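Local coordinates for protein putative D-lactate dehydrogenase (Chlamydomonas reinhardtii, PDB 4ZGS) that probably reduces pyruvate to D-lactate in the chloroplast with an NAD-type cofactor, as a member of the D-isomer specific 2-hydroxyacid dehydrogenase family, at residues V64-T72 / L84-V94. Numbering follows the deposited sequence.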
ATOM      1  N   VAL A  64     -21.727 -11.905 -20.659  1.00 51.47           N
ATOM      2  CA  VAL A  64     -20.402 -12.512 -20.825  1.00 49.73           C
ATOM      3  C   VAL A  64     -19.308 -11.667 -20.156  1.00 50.17           C
ATOM      4  O   VAL A  64     -19.200 -10.458 -20.409  1.00 45.20           O
ATOM      5  CB  VAL A  64     -20.054 -12.759 -22.328  1.00 58.11           C
ATOM      6  CG1 VAL A  64     -21.171 -13.534 -23.034  1.00 48.81           C
ATOM      7  CG2 VAL A  64     -19.741 -11.459 -23.053  1.00 60.35           C
ATOM      8  N   GLU A  65     -18.524 -12.286 -19.270  1.00 47.79           N
ATOM      9  CA  GLU A  65     -17.516 -11.518 -18.546  1.00 48.18           C
ATOM     10  C   GLU A  65     -16.333 -11.051 -19.393  1.00 55.07           C
ATOM     11  O   GLU A  65     -16.005  -9.872 -19.362  1.00 56.62           O
ATOM     12  CB  GLU A  65     -17.043 -12.284 -17.316  1.00 50.15           C
ATOM     13  CG  GLU A  65     -18.212 -12.790 -16.481  1.00 58.18           C
ATOM     14  CD  GLU A  65     -17.793 -13.389 -15.145  1.00 73.73           C
ATOM     15  OE1 GLU A  65     -16.580 -13.620 -14.930  1.00 80.88           O
ATOM     16  OE2 GLU A  65     -18.682 -13.608 -14.294  1.00 79.03           O
ATOM     17  N   PRO A  66     -15.719 -11.938 -20.193  1.00 57.64           N
ATOM     18  CA  PRO A  66     -14.622 -11.400 -21.005  1.00 55.46           C
ATOM     19  C   PRO A  66     -15.089 -10.348 -22.018  1.00 52.52           C
ATOM     20  O   PRO A  66     -16.265 -10.280 -22.337  1.00 51.11           O
ATOM     21  CB  PRO A  66     -14.064 -12.643 -21.724  1.00 54.08           C
ATOM     22  CG  PRO A  66     -15.159 -13.656 -21.685  1.00 52.95           C
ATOM     23  CD  PRO A  66     -15.868 -13.394 -20.367  1.00 59.63           C
ATOM     24  N   PRO A  67     -14.163  -9.497 -22.481  1.00 60.16           N
ATOM     25  CA  PRO A  67     -14.491  -8.484 -23.487  1.00 58.19           C
ATOM     26  C   PRO A  67     -14.793  -9.150 -24.805  1.00 64.90           C
ATOM     27  O   PRO A  67     -14.739 -10.377 -24.920  1.00 66.87           O
ATOM     28  CB  PRO A  67     -13.216  -7.651 -23.595  1.00 58.84           C
ATOM     29  CG  PRO A  67     -12.112  -8.600 -23.158  1.00 59.12           C
ATOM     30  CD  PRO A  67     -12.734  -9.467 -22.097  1.00 60.03           C
ATOM     31  N   LEU A  68     -15.067  -8.338 -25.810  1.00 67.82           N
ATOM     32  CA  LEU A  68     -15.420  -8.872 -27.103  1.00 69.32           C
ATOM     33  C   LEU A  68     -14.211  -9.013 -28.032  1.00 71.21           C
ATOM     34  O   LEU A  68     -13.441  -8.078 -28.217  1.00 74.03           O
ATOM     35  CB  LEU A  68     -16.506  -8.007 -27.741  1.00 65.84           C
ATOM     36  CG  LEU A  68     -16.841  -8.192 -29.219  1.00 60.90           C
ATOM     37  CD1 LEU A  68     -17.446  -9.568 -29.458  1.00 51.95           C
ATOM     38  CD2 LEU A  68     -17.826  -7.095 -29.578  1.00 60.82           C
ATOM     39  N   ASP A  69     -14.092 -10.204 -28.619  1.00 73.44           N
ATOM     40  CA  ASP A  69     -13.078 -10.544 -29.622  1.00 83.02           C
ATOM     41  C   ASP A  69     -13.714 -11.169 -30.824  1.00 94.17           C
ATOM     42  O   ASP A  69     -14.930 -11.181 -30.998  1.00 96.93           O
ATOM     43  CB  ASP A  69     -12.054 -11.574 -29.118  1.00 79.66           C
ATOM     44  CG  ASP A  69     -11.330 -11.118 -27.924  1.00 81.61           C
ATOM     45  OD1 ASP A  69     -11.102  -9.899 -27.828  1.00 86.37           O
ATOM     46  OD2 ASP A  69     -10.999 -11.970 -27.076  1.00 81.10           O
ATOM     47  N   LYS A  70     -12.836 -11.734 -31.628  1.00100.34           N
ATOM     48  CA  LYS A  70     -13.193 -12.435 -32.830  1.00106.10           C
ATOM     49  C   LYS A  70     -13.730 -13.766 -32.327  1.00107.96           C
ATOM     50  O   LYS A  70     -14.775 -14.260 -32.770  1.00111.89           O
ATOM     51  CB  LYS A  70     -11.960 -12.610 -33.737  1.00116.08           C
ATOM     52  CG  LYS A  70     -11.356 -11.294 -34.253  1.00119.22           C
ATOM     53  CD  LYS A  70     -10.122 -11.501 -35.155  1.00120.66           C
ATOM     54  CE  LYS A  70      -8.948 -12.154 -34.410  1.00119.90           C
ATOM     55  NZ  LYS A  70      -8.303 -11.262 -33.387  1.00113.26           N
ATOM     56  N   ASP A  71     -12.985 -14.330 -31.380  1.00105.14           N
ATOM     57  CA  ASP A  71     -13.391 -15.487 -30.583  1.00 98.00           C
ATOM     58  C   ASP A  71     -14.593 -15.373 -29.630  1.00 89.18           C
ATOM     59  O   ASP A  71     -15.314 -16.353 -29.441  1.00 83.15           O
ATOM     60  CB  ASP A  71     -12.177 -15.943 -29.781  1.00 98.93           C
ATOM     61  CG  ASP A  71     -11.078 -16.497 -30.670  1.00106.74           C
ATOM     62  OD1 ASP A  71     -11.378 -16.879 -31.821  1.00107.99           O
ATOM     63  OD2 ASP A  71      -9.916 -16.537 -30.222  1.00111.98           O
ATOM     64  N   THR A  72     -14.855 -14.206 -29.050  1.00 88.10           N
ATOM     65  CA  THR A  72     -16.002 -14.141 -28.147  1.00 80.40           C
ATOM     66  C   THR A  72     -17.236 -13.580 -28.829  1.00 72.87           C
ATOM     67  O   THR A  72     -18.301 -13.451 -28.221  1.00 69.22           O
ATOM     68  CB  THR A  72     -15.682 -13.292 -26.911  1.00 79.61           C
ATOM     69  OG1 THR A  72     -15.213 -12.004 -27.320  1.00 80.70           O
ATOM     70  CG2 THR A  72     -14.621 -13.993 -26.058  1.00 77.55           C
ATOM     71  N   LEU A  84     -21.937  -3.310 -25.602  1.00 54.43           N
ATOM     72  CA  LEU A  84     -20.492  -3.169 -25.611  1.00 48.33           C
ATOM     73  C   LEU A  84     -20.081  -1.909 -24.859  1.00 51.14           C
ATOM     74  O   LEU A  84     -20.887  -1.012 -24.626  1.00 54.21           O
ATOM     75  CB  LEU A  84     -19.975  -3.072 -27.053  1.00 49.45           C
ATOM     76  CG  LEU A  84     -19.833  -4.278 -27.975  1.00 54.49           C
ATOM     77  CD1 LEU A  84     -21.001  -5.213 -27.807  1.00 51.38           C
ATOM     78  CD2 LEU A  84     -19.732  -3.799 -29.416  1.00 46.31           C
ATOM     79  N   PHE A  85     -18.805  -1.844 -24.515  1.00 51.69           N
ATOM     80  CA  PHE A  85     -18.237  -0.745 -23.770  1.00 47.53           C
ATOM     81  C   PHE A  85     -16.991  -0.321 -24.525  1.00 55.96           C
ATOM     82  O   PHE A  85     -16.661  -0.913 -25.563  1.00 55.11           O
ATOM     83  CB  PHE A  85     -17.954  -1.154 -22.322  1.00 46.87           C
ATOM     84  CG  PHE A  85     -17.576  -0.014 -21.418  1.00 54.88           C
ATOM     85  CD1 PHE A  85     -18.339   1.153 -21.372  1.00 55.34           C
ATOM     86  CD2 PHE A  85     -16.462  -0.126 -20.583  1.00 59.40           C
ATOM     87  CE1 PHE A  85     -17.988   2.207 -20.534  1.00 54.55           C
ATOM     88  CE2 PHE A  85     -16.107   0.910 -19.737  1.00 62.27           C
ATOM     89  CZ  PHE A  85     -16.877   2.087 -19.709  1.00 60.55           C
ATOM     90  N   VAL A  86     -16.327   0.722 -24.032  1.00 59.65           N
ATOM     91  CA  VAL A  86     -15.208   1.331 -24.734  1.00 65.54           C
ATOM     92  C   VAL A  86     -14.066   0.331 -24.944  1.00 68.77           C
ATOM     93  O   VAL A  86     -13.380   0.384 -25.962  1.00 69.71           O
ATOM     94  CB  VAL A  86     -14.692   2.578 -23.968  1.00 70.30           C
ATOM     95  CG1 VAL A  86     -14.120   2.172 -22.625  1.00 72.11           C
ATOM     96  CG2 VAL A  86     -13.670   3.355 -24.789  1.00 74.00           C
ATOM     97  N   ASN A  87     -13.857  -0.561 -23.977  1.00 75.10           N
ATOM     98  CA  ASN A  87     -12.777  -1.559 -24.037  1.00 81.70           C
ATOM     99  C   ASN A  87     -13.015  -2.782 -24.947  1.00 81.98           C
ATOM    100  O   ASN A  87     -12.124  -3.605 -25.096  1.00 86.08           O
ATOM    101  CB  ASN A  87     -12.431  -2.062 -22.626  1.00 84.03           C
ATOM    102  CG  ASN A  87     -13.598  -2.770 -21.939  1.00 84.18           C
ATOM    103  OD1 ASN A  87     -14.761  -2.650 -22.346  1.00 77.27           O
ATOM    104  ND2 ASN A  87     -13.279  -3.524 -20.885  1.00 89.30           N
ATOM    105  N   ASP A  88     -14.239  -2.965 -25.445  1.00 81.43           N
ATOM    106  CA  ASP A  88     -14.612  -4.111 -26.311  1.00 71.26           C
ATOM    107  C   ASP A  88     -14.168  -3.964 -27.768  1.00 75.23           C
ATOM    108  O   ASP A  88     -14.139  -2.858 -28.274  1.00 68.60           O
ATOM    109  CB  ASP A  88     -16.117  -4.311 -26.234  1.00 56.25           C
ATOM    110  CG  ASP A  88     -16.549  -4.860 -24.890  1.00 56.52           C
ATOM    111  OD1 ASP A  88     -15.994  -5.893 -24.441  1.00 57.02           O
ATOM    112  OD2 ASP A  88     -17.407  -4.209 -24.247  1.00 55.96           O
ATOM    113  N   ARG A  89     -13.840  -5.046 -28.475  1.00 84.02           N
ATOM    114  CA  ARG A  89     -13.452  -4.846 -29.879  1.00 90.78           C
ATOM    115  C   ARG A  89     -14.628  -4.937 -30.825  1.00 90.00           C
ATOM    116  O   ARG A  89     -15.329  -5.950 -30.833  1.00 94.75           O
ATOM    117  CB  ARG A  89     -12.453  -5.916 -30.371  1.00101.14           C
ATOM    118  CG  ARG A  89     -10.999  -5.884 -29.968  1.00109.10           C
ATOM    119  CD  ARG A  89     -10.220  -7.078 -30.537  1.00115.57           C
ATOM    120  NE  ARG A  89      -8.907  -7.147 -29.894  1.00121.02           N
ATOM    121  CZ  ARG A  89      -7.978  -8.101 -30.071  1.00130.69           C
ATOM    122  NH1 ARG A  89      -8.158  -9.141 -30.912  1.00134.67           N
ATOM    123  NH2 ARG A  89      -6.825  -8.013 -29.392  1.00136.35           N
ATOM    124  N   ALA A  90     -14.874  -3.876 -31.594  1.00101.40           N
ATOM    125  CA  ALA A  90     -15.429  -4.068 -32.923  1.00101.77           C
ATOM    126  C   ALA A  90     -14.483  -3.382 -33.897  1.00102.83           C
ATOM    127  O   ALA A  90     -14.654  -2.209 -34.202  1.00105.20           O
ATOM    128  CB  ALA A  90     -16.837  -3.501 -33.040  1.00 95.87           C
ATOM    129  N   ASP A  91     -13.556  -4.138 -34.465  1.00100.39           N
ATOM    130  CA  ASP A  91     -12.749  -3.652 -35.570  1.00 95.85           C
ATOM    131  C   ASP A  91     -13.415  -4.306 -36.760  1.00 88.92           C
ATOM    132  O   ASP A  91     -14.395  -5.016 -36.567  1.00 90.80           O
ATOM    133  CB  ASP A  91     -11.259  -3.986 -35.414  1.00 99.33           C
ATOM    134  CG  ASP A  91     -10.988  -5.473 -35.238  1.00104.10           C
ATOM    135  OD1 ASP A  91     -11.896  -6.293 -35.464  1.00105.04           O
ATOM    136  OD2 ASP A  91      -9.840  -5.826 -34.882  1.00109.68           O
ATOM    137  N   ALA A  92     -12.888  -4.143 -37.961  1.00 84.69           N
ATOM    138  CA  ALA A  92     -13.615  -4.635 -39.123  1.00 87.79           C
ATOM    139  C   ALA A  92     -13.902  -6.141 -39.067  1.00 93.31           C
ATOM    140  O   ALA A  92     -14.906  -6.602 -39.609  1.00 90.69           O
ATOM    141  CB  ALA A  92     -12.861  -4.287 -40.385  1.00 88.38           C
ATOM    142  N   SER A  93     -13.046  -6.902 -38.389  1.00104.46           N
ATOM    143  CA  SER A  93     -13.183  -8.366 -38.376  1.00112.63           C
ATOM    144  C   SER A  93     -14.255  -8.914 -37.410  1.00120.58           C
ATOM    145  O   SER A  93     -14.942  -9.880 -37.755  1.00121.28           O
ATOM    146  CB  SER A  93     -11.832  -9.027 -38.064  1.00111.07           C
ATOM    147  OG  SER A  93     -11.391  -8.739 -36.752  1.00107.59           O
ATOM    148  N   VAL A  94     -14.422  -8.322 -36.225  1.00111.49           N
ATOM    149  CA  VAL A  94     -15.410  -8.872 -35.288  1.00104.21           C
ATOM    150  C   VAL A  94     -16.837  -8.466 -35.674  1.00 94.98           C
ATOM    151  O   VAL A  94     -17.792  -9.174 -35.338  1.00 92.14           O
ATOM    152  CB  VAL A  94     -15.161  -8.448 -33.809  1.00 77.59           C
ATOM    153  CG1 VAL A  94     -13.778  -8.871 -33.338  1.00 87.40           C
ATOM    154  CG2 VAL A  94     -15.325  -6.967 -33.632  1.00 75.38           C
TER
HETATM  155  O   HOH W   1     -10.418  -9.813 -31.764  1.00 72.79           O
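Two hydrogen bonds join the loops through Leu68: its amide N gives to Asp88 OD1 at 3.0 Å, and its carbonyl O accepts from Arg89 N at 3.1 Å. The first is bent (137° at the hydrogen) and meets OD1 on the anti side, 25° out of the carboxylate plane. OD1 is also bonded to Ser41 OG, while OD2 takes Phe85 N at 2.8 Å through its anti lone pair, a side-chain bond across the type I turn from Phe85 to Asp88 beside the backbone bond from Asp88 N to Phe85 O; three bonds thus fix the rotation of the carboxylate. Replacing this aspartate by an alanine is likely to leave the amides of Leu68 and Phe85 without these acceptors and the turn less firmly tied to the facing loop.

Apolar packing has two parts. Leu68 CD2 reaches Leu84 CD2 at 3.8 Å because chi1 of 167° swings CG opposite the backbone N; Leu68 also packs on Leu98. Farther along, Val94 CG1 lies 3.5 Å from Lys70 CG, the side chains crossing at about a right angle.

Among the charged groups, Asp69 OD1 lies over one face of the Arg89 guanidinium, offset toward the rim, 4.1 Å from NE, an attraction without a directed N-H. At the guanidinium edge, a water accepts from Arg89 NH1 and Lys70 NZ, which probably eases their like-charge approach.

Asp91 OD1 N-caps helix 92-101 through weak bonds from Ser93 N and Val94 N. The contact packs two loops beyond strands 60-63 and 81-84 of the five-stranded parallel sheet, order 2-1-3-4-5, of the family's flavodoxin-like substrate-binding domain.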